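Long-range contacts in tumour necrosis factor receptor (Ectromelia virus, PDB 3ON9), which probably helps the virus evade host immunity by binding tumour necrosis factor and chemokines, the latter through its SECRET domain, the part in this chain: residues D10-M15 / Y126-N131; H109-T114 / V142-S147. All blocks are in the same frame, centred on the assembly; numbering follows the deposited sequence. Where two conformers were deposited one is given.

Contact 1: residues D10-M15 / Y126-N131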
loop_
_atom_site.group_PDB
_atom_site.type_symbol
_atom_site.label_atom_id
_atom_site.label_comp_id
_atom_site.label_asym_id
_atom_site.label_seq_id
_atom_site.Cartn_x
_atom_site.Cartn_y
_atom_site.Cartn_z
ATOM N N ASP A 10 -7.037 2.186 -1.753
ATOM C CA ASP A 10 -6.600 1.512 -0.547
ATOM C C ASP A 10 -5.287 0.838 -0.905
ATOM O O ASP A 10 -5.194 0.155 -1.921
ATOM C CB ASP A 10 -7.673 0.488 -0.136
ATOM C CG ASP A 10 -7.136 -0.618 0.754
ATOM O OD1 ASP A 10 -7.104 -0.420 1.982
ATOM O OD2 ASP A 10 -6.774 -1.689 0.211
ATOM N N VAL A 11 -4.253 1.087 -0.109
ATOM C CA VAL A 11 -2.973 0.430 -0.290
ATOM C C VAL A 11 -2.654 -0.301 1.005
ATOM O O VAL A 11 -2.679 0.300 2.072
ATOM C CB VAL A 11 -1.858 1.453 -0.626
ATOM C CG1 VAL A 11 -0.513 0.745 -0.751
ATOM C CG2 VAL A 11 -2.191 2.195 -1.912
ATOM N N GLU A 12 -2.393 -1.604 0.910
ATOM C CA GLU A 12 -2.067 -2.422 2.071
ATOM C C GLU A 12 -0.730 -3.086 1.857
ATOM O O GLU A 12 -0.454 -3.597 0.773
ATOM C CB GLU A 12 -3.104 -3.525 2.277
ATOM C CG GLU A 12 -4.513 -3.037 2.474
ATOM C CD GLU A 12 -5.533 -4.129 2.196
ATOM O OE1 GLU A 12 -5.508 -5.172 2.892
ATOM O OE2 GLU A 12 -6.352 -3.945 1.272
ATOM N N ILE A 13 0.087 -3.095 2.904
ATOM C CA ILE A 13 1.371 -3.774 2.866
ATOM C C ILE A 13 1.506 -4.660 4.103
ATOM O O ILE A 13 1.543 -4.165 5.234
ATOM C CB ILE A 13 2.555 -2.757 2.810
ATOM C CG1 ILE A 13 2.343 -1.693 1.715
ATOM C CG2 ILE A 13 3.870 -3.486 2.574
ATOM C CD1 ILE A 13 1.661 -0.395 2.196
ATOM N N ASN A 14 1.583 -5.977 3.901
ATOM C CA ASN A 14 1.715 -6.899 5.026
ATOM C C ASN A 14 3.096 -7.530 4.993
ATOM O O ASN A 14 3.587 -7.870 3.926
ATOM C CB ASN A 14 0.599 -7.951 4.989
ATOM C CG ASN A 14 -0.771 -7.316 5.077
ATOM O OD1 ASN A 14 -0.933 -6.281 5.727
ATOM N ND2 ASN A 14 -1.755 -7.903 4.404
ATOM N N MET A 15 3.742 -7.635 6.150
ATOM C CA MET A 15 5.171 -7.934 6.184
ATOM C C MET A 15 5.544 -8.893 7.307
ATOM O O MET A 15 4.996 -8.813 8.402
ATOM C CB MET A 15 5.970 -6.634 6.365
ATOM C CG MET A 15 5.706 -5.605 5.274
ATOM S SD MET A 15 6.660 -4.091 5.508
ATOM C CE MET A 15 5.779 -3.362 6.893
ATOM N N TYR A 126 -1.404 -4.984 -1.621
ATOM C CA TYR A 126 -2.653 -4.833 -2.354
ATOM C C TYR A 126 -2.890 -3.367 -2.657
ATOM O O TYR A 126 -2.840 -2.528 -1.762
ATOM C CB TYR A 126 -3.837 -5.382 -1.559
ATOM C CG TYR A 126 -3.633 -6.775 -1.013
ATOM C CD1 TYR A 126 -3.967 -7.903 -1.761
ATOM C CD2 TYR A 126 -3.103 -6.963 0.252
ATOM C CE1 TYR A 126 -3.767 -9.185 -1.242
ATOM C CE2 TYR A 126 -2.903 -8.232 0.771
ATOM C CZ TYR A 126 -3.237 -9.329 0.029
ATOM O OH TYR A 126 -3.030 -10.580 0.586
ATOM N N ILE A 127 -3.141 -3.071 -3.924
ATOM C CA ILE A 127 -3.553 -1.728 -4.323
ATOM C C ILE A 127 -4.962 -1.874 -4.877
ATOM O O ILE A 127 -5.175 -2.573 -5.865
ATOM C CB ILE A 127 -2.621 -1.157 -5.387
ATOM C CG1 ILE A 127 -1.196 -1.106 -4.831
ATOM C CG2 ILE A 127 -3.091 0.259 -5.794
ATOM C CD1 ILE A 127 -0.137 -0.792 -5.857
ATOM N N VAL A 128 -5.918 -1.226 -4.225
ATOM C CA VAL A 128 -7.330 -1.486 -4.482
ATOM C C VAL A 128 -8.044 -0.201 -4.847
ATOM O O VAL A 128 -8.069 0.753 -4.062
ATOM C CB VAL A 128 -7.991 -2.120 -3.251
ATOM C CG1 VAL A 128 -9.461 -2.415 -3.526
ATOM C CG2 VAL A 128 -7.254 -3.403 -2.873
ATOM N N TYR A 129 -8.597 -0.173 -6.051
ATOM C CA TYR A 129 -9.355 0.968 -6.519
ATOM C C TYR A 129 -10.829 0.609 -6.502
ATOM O O TYR A 129 -11.237 -0.425 -7.062
ATOM C CB TYR A 129 -8.950 1.306 -7.944
ATOM C CG TYR A 129 -7.472 1.487 -8.184
ATOM C CD1 TYR A 129 -6.914 2.755 -8.228
ATOM C CD2 TYR A 129 -6.629 0.387 -8.388
ATOM C CE1 TYR A 129 -5.574 2.932 -8.468
ATOM C CE2 TYR A 129 -5.276 0.562 -8.632
ATOM C CZ TYR A 129 -4.758 1.843 -8.675
ATOM O OH TYR A 129 -3.425 2.045 -8.933
ATOM N N ALA A 130 -11.636 1.451 -5.867
ATOM C CA ALA A 130 -13.068 1.207 -5.788
ATOM C C ALA A 130 -13.897 2.442 -6.090
ATOM O O ALA A 130 -13.584 3.537 -5.629
ATOM C CB ALA A 130 -13.439 0.668 -4.405
ATOM N N ASN A 131 -14.957 2.251 -6.871
ATOM C CA ASN A 131 -16.031 3.224 -6.959
ATOM C C ASN A 131 -17.051 2.831 -5.910
ATOM O O ASN A 131 -17.722 1.814 -6.064
ATOM C CB ASN A 131 -16.671 3.165 -8.348
ATOM C CG ASN A 131 -17.784 4.178 -8.514
ATOM O OD1 ASN A 131 -18.167 4.856 -7.562
ATOM N ND2 ASN A 131 -18.309 4.286 -9.732
#

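Contact 2: residues H109-T114 / V142-S147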
loop_
_atom_site.group_PDB
_atom_site.type_symbol
_atom_site.label_atom_id
_atom_site.label_comp_id
_atom_site.label_asym_id
_atom_site.label_seq_id
_atom_site.Cartn_x
_atom_site.Cartn_y
_atom_site.Cartn_z
ATOM N N HIS A 109 -5.768 2.729 -14.385
ATOM C CA HIS A 109 -4.760 3.099 -13.398
ATOM C C HIS A 109 -3.500 2.295 -13.712
ATOM O O HIS A 109 -3.569 1.269 -14.384
ATOM C CB HIS A 109 -5.258 2.799 -11.978
ATOM C CG HIS A 109 -5.949 1.481 -11.860
ATOM N ND1 HIS A 109 -5.262 0.284 -11.808
ATOM C CD2 HIS A 109 -7.264 1.161 -11.834
ATOM C CE1 HIS A 109 -6.124 -0.713 -11.739
ATOM N NE2 HIS A 109 -7.349 -0.210 -11.766
ATOM N N SER A 110 -2.349 2.774 -13.250
ATOM C CA SER A 110 -1.094 2.050 -13.447
ATOM C C SER A 110 -0.444 1.960 -12.086
ATOM O O SER A 110 -0.608 2.866 -11.267
ATOM C CB SER A 110 -0.167 2.823 -14.387
ATOM O OG SER A 110 -0.835 3.195 -15.579
ATOM N N GLU A 111 0.278 0.881 -11.832
ATOM C CA GLU A 111 0.963 0.768 -10.554
ATOM C C GLU A 111 2.273 -0.007 -10.663
ATOM O O GLU A 111 2.436 -0.870 -11.533
ATOM C CB GLU A 111 0.032 0.204 -9.467
ATOM C CG GLU A 111 -0.748 -1.043 -9.813
ATOM C CD GLU A 111 -1.870 -0.829 -10.827
ATOM O OE1 GLU A 111 -2.665 0.138 -10.725
ATOM O OE2 GLU A 111 -1.950 -1.654 -11.744
ATOM N N THR A 112 3.224 0.360 -9.807
ATOM C CA THR A 112 4.481 -0.374 -9.688
ATOM C C THR A 112 4.798 -0.554 -8.224
ATOM O O THR A 112 4.559 0.343 -7.404
ATOM C CB THR A 112 5.670 0.330 -10.366
ATOM O OG1 THR A 112 6.121 1.429 -9.557
ATOM C CG2 THR A 112 5.284 0.802 -11.757
ATOM N N VAL A 113 5.319 -1.729 -7.900
ATOM C CA VAL A 113 5.697 -2.070 -6.544
ATOM C C VAL A 113 7.116 -2.591 -6.585
ATOM O O VAL A 113 7.437 -3.496 -7.365
ATOM C CB VAL A 113 4.774 -3.146 -5.959
ATOM C CG1 VAL A 113 5.311 -3.621 -4.611
ATOM C CG2 VAL A 113 3.343 -2.603 -5.841
ATOM N N THR A 114 7.968 -1.998 -5.760
ATOM C CA THR A 114 9.395 -2.294 -5.742
ATOM C C THR A 114 9.821 -2.661 -4.330
ATOM O O THR A 114 9.287 -2.114 -3.373
ATOM C CB THR A 114 10.200 -1.055 -6.175
ATOM O OG1 THR A 114 9.978 -0.808 -7.567
ATOM C CG2 THR A 114 11.692 -1.255 -5.922
ATOM N N VAL A 142 -5.238 -5.120 -7.146
ATOM C CA VAL A 142 -3.925 -5.453 -7.690
ATOM C C VAL A 142 -3.098 -6.082 -6.571
ATOM O O VAL A 142 -2.762 -5.407 -5.589
ATOM C CB VAL A 142 -3.196 -4.215 -8.248
ATOM C CG1 VAL A 142 -1.964 -4.647 -9.023
ATOM C CG2 VAL A 142 -4.127 -3.390 -9.145
ATOM N N ALA A 143 -2.798 -7.372 -6.692
ATOM C CA ALA A 143 -2.168 -8.115 -5.593
ATOM C C ALA A 143 -0.758 -8.582 -5.919
ATOM O O ALA A 143 -0.481 -9.007 -7.041
ATOM C CB ALA A 143 -3.046 -9.305 -5.164
ATOM N N TYR A 144 0.139 -8.464 -4.939
ATOM C CA TYR A 144 1.521 -8.905 -5.087
ATOM C C TYR A 144 1.905 -9.746 -3.877
ATOM O O TYR A 144 1.529 -9.422 -2.749
ATOM C CB TYR A 144 2.478 -7.713 -5.137
ATOM C CG TYR A 144 2.156 -6.630 -6.146
ATOM C CD1 TYR A 144 2.915 -6.486 -7.291
ATOM C CD2 TYR A 144 1.117 -5.730 -5.925
ATOM C CE1 TYR A 144 2.636 -5.489 -8.215
ATOM C CE2 TYR A 144 0.834 -4.726 -6.836
ATOM C CZ TYR A 144 1.605 -4.611 -7.977
ATOM O OH TYR A 144 1.345 -3.624 -8.898
ATOM N N HIS A 145 2.664 -10.815 -4.108
ATOM C CA HIS A 145 3.135 -11.665 -3.016
ATOM C C HIS A 145 4.538 -12.192 -3.299
ATOM O O HIS A 145 4.769 -12.768 -4.364
ATOM C CB HIS A 145 2.202 -12.878 -2.840
ATOM C CG HIS A 145 0.753 -12.521 -2.726
ATOM N ND1 HIS A 145 0.230 -11.877 -1.624
ATOM C CD2 HIS A 145 -0.286 -12.726 -3.571
ATOM C CE1 HIS A 145 -1.064 -11.691 -1.801
ATOM N NE2 HIS A 145 -1.405 -12.202 -2.975
ATOM N N THR A 146 5.466 -12.014 -2.360
ATOM C CA THR A 146 6.810 -12.583 -2.528
ATOM C C THR A 146 6.911 -14.037 -2.092
ATOM O O THR A 146 7.814 -14.756 -2.524
ATOM C CB THR A 146 7.882 -11.782 -1.768
ATOM O OG1 THR A 146 7.638 -11.850 -0.354
ATOM C CG2 THR A 146 7.873 -10.322 -2.219
ATOM N N SER A 147 5.994 -14.459 -1.230
ATOM C CA SER A 147 6.016 -15.806 -0.683
ATOM C C SER A 147 4.600 -16.193 -0.281
ATOM O O SER A 147 3.634 -15.763 -0.918
ATOM C CB SER A 147 6.966 -15.872 0.513
ATOM O OG SER A 147 7.181 -17.212 0.947
HETATM O O HOH W 1 2.594 -3.571 -11.370
#

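Contact 1: residues D10-M15 / Y126-N131
The ring of Tyr126 meets the strand of Asp10-Met15 at its rim. The side-chain amide of Asn14 comes up to the ring edge with its plane turned 60° from the ring, and Glu12 CB sits at the same border, 4.0 Å from Tyr126 CD2. Glu12 OE1 rides above the ring plane but beyond the rim, its carboxylate inclined 33° to the ring. Tyr126 CG is anti to the carbonyl carbon (chi1 -50°), which carries the ring along the strands to the side of Asn14. The backbones run antiparallel, with Asp10-Val128 and Glu12-Tyr126 as hydrogen-bonded pairs and Val11-Ile127 as the non-hydrogen-bonded pair between them. Val128 N to Asp10 O, at 2.8 Å, and Glu12 N to Tyr126 O, at 2.9 Å, are two of the four rungs. Val11 and Ile127 turn to the other face, where they pack on Leu85 and Ile83 of the second sheet; their CG2 atoms are 4.4 Å apart. On the face of Asp10, Glu12 and Tyr126, Asp10 lies alongside Val128, with Asp10 OD2 3.6 Å from Val128 CG2. Along the same strand, Asp10 OD2 and Glu12 OE2 come within 2.5 Å of each other. Two carboxylate oxygens so close imply that one acid probably keeps a proton, consistent with an upward shift in its pKa despite its partly exposed position.

Contact 2: residues H109-T114 / V142-S147
Val113 and Tyr144 point at each other from opposing sheets of the SECRET beta-sandwich. Their strands run nearly parallel, with axes 9.5 Å from one another, so side chains make the contact. Val113 CG2 lies over one face of the Tyr144 ring in a CH-pi contact, 3.6 Å from the centroid and 20° off the ring normal, displaced toward the hydroxyl end of the ring; its approach to CZ is 3.4 Å. Val113 and Tyr144 are both buried, and Val125 and Ile127 of strand 122-130, the neighbour of 140-145, also touch Val113.

Glu111 and Val142 also come from opposite directions, but the glutamate is bent and meets the valine methyls with CG and its carboxylate. Its chain leaves CB between the backbone N and the carbonyl carbon (chi1 49°) and then bends at chi2. This lays CG beside the Tyr144 hydroxyl, with Glu111 CD 3.8 Å from Val142 CG2. The acid and the Tyr144 ring cross with their planes 63° apart. His109 ND1 donates to the syn side of Glu111 OE1 at 2.8 Å, somewhat out of both the carboxylate and the imidazole plane. Tyr129 OH is hydrogen-bonded to the same oxygen, so two partners hold the carboxylate in place over an apolar neighbour. Across the imidazole, NE2 is hydrogen-bonded to Asp140.

The polar tip of Tyr144 is tied back to the facing strand by one water, in the plane of the ring at its edge: it lies 2.8 Å from Tyr144 OH and donates to Glu111 O at 2.7 Å.

In the fold
The centres of the two contacts lie 9 Å apart, and their segments alternate along the chain: 10-15, 109-114, 126-131, 142-147. Contact 1 joins two neighbouring strands inside the five-stranded antiparallel sheet, whereas contact 2 spans the sandwich from the outermost strand of that sheet, 140-145, to strand 110-116 of the mixed sheet. Strand 122-130 links them: Ile127 O accepts a hydrogen bond from Val142 N, and Tyr129 stacks on His109. One contact thus builds a sheet and the other fastens it to its partner, together forming part of the sandwich of this probable chemokine-binding domain.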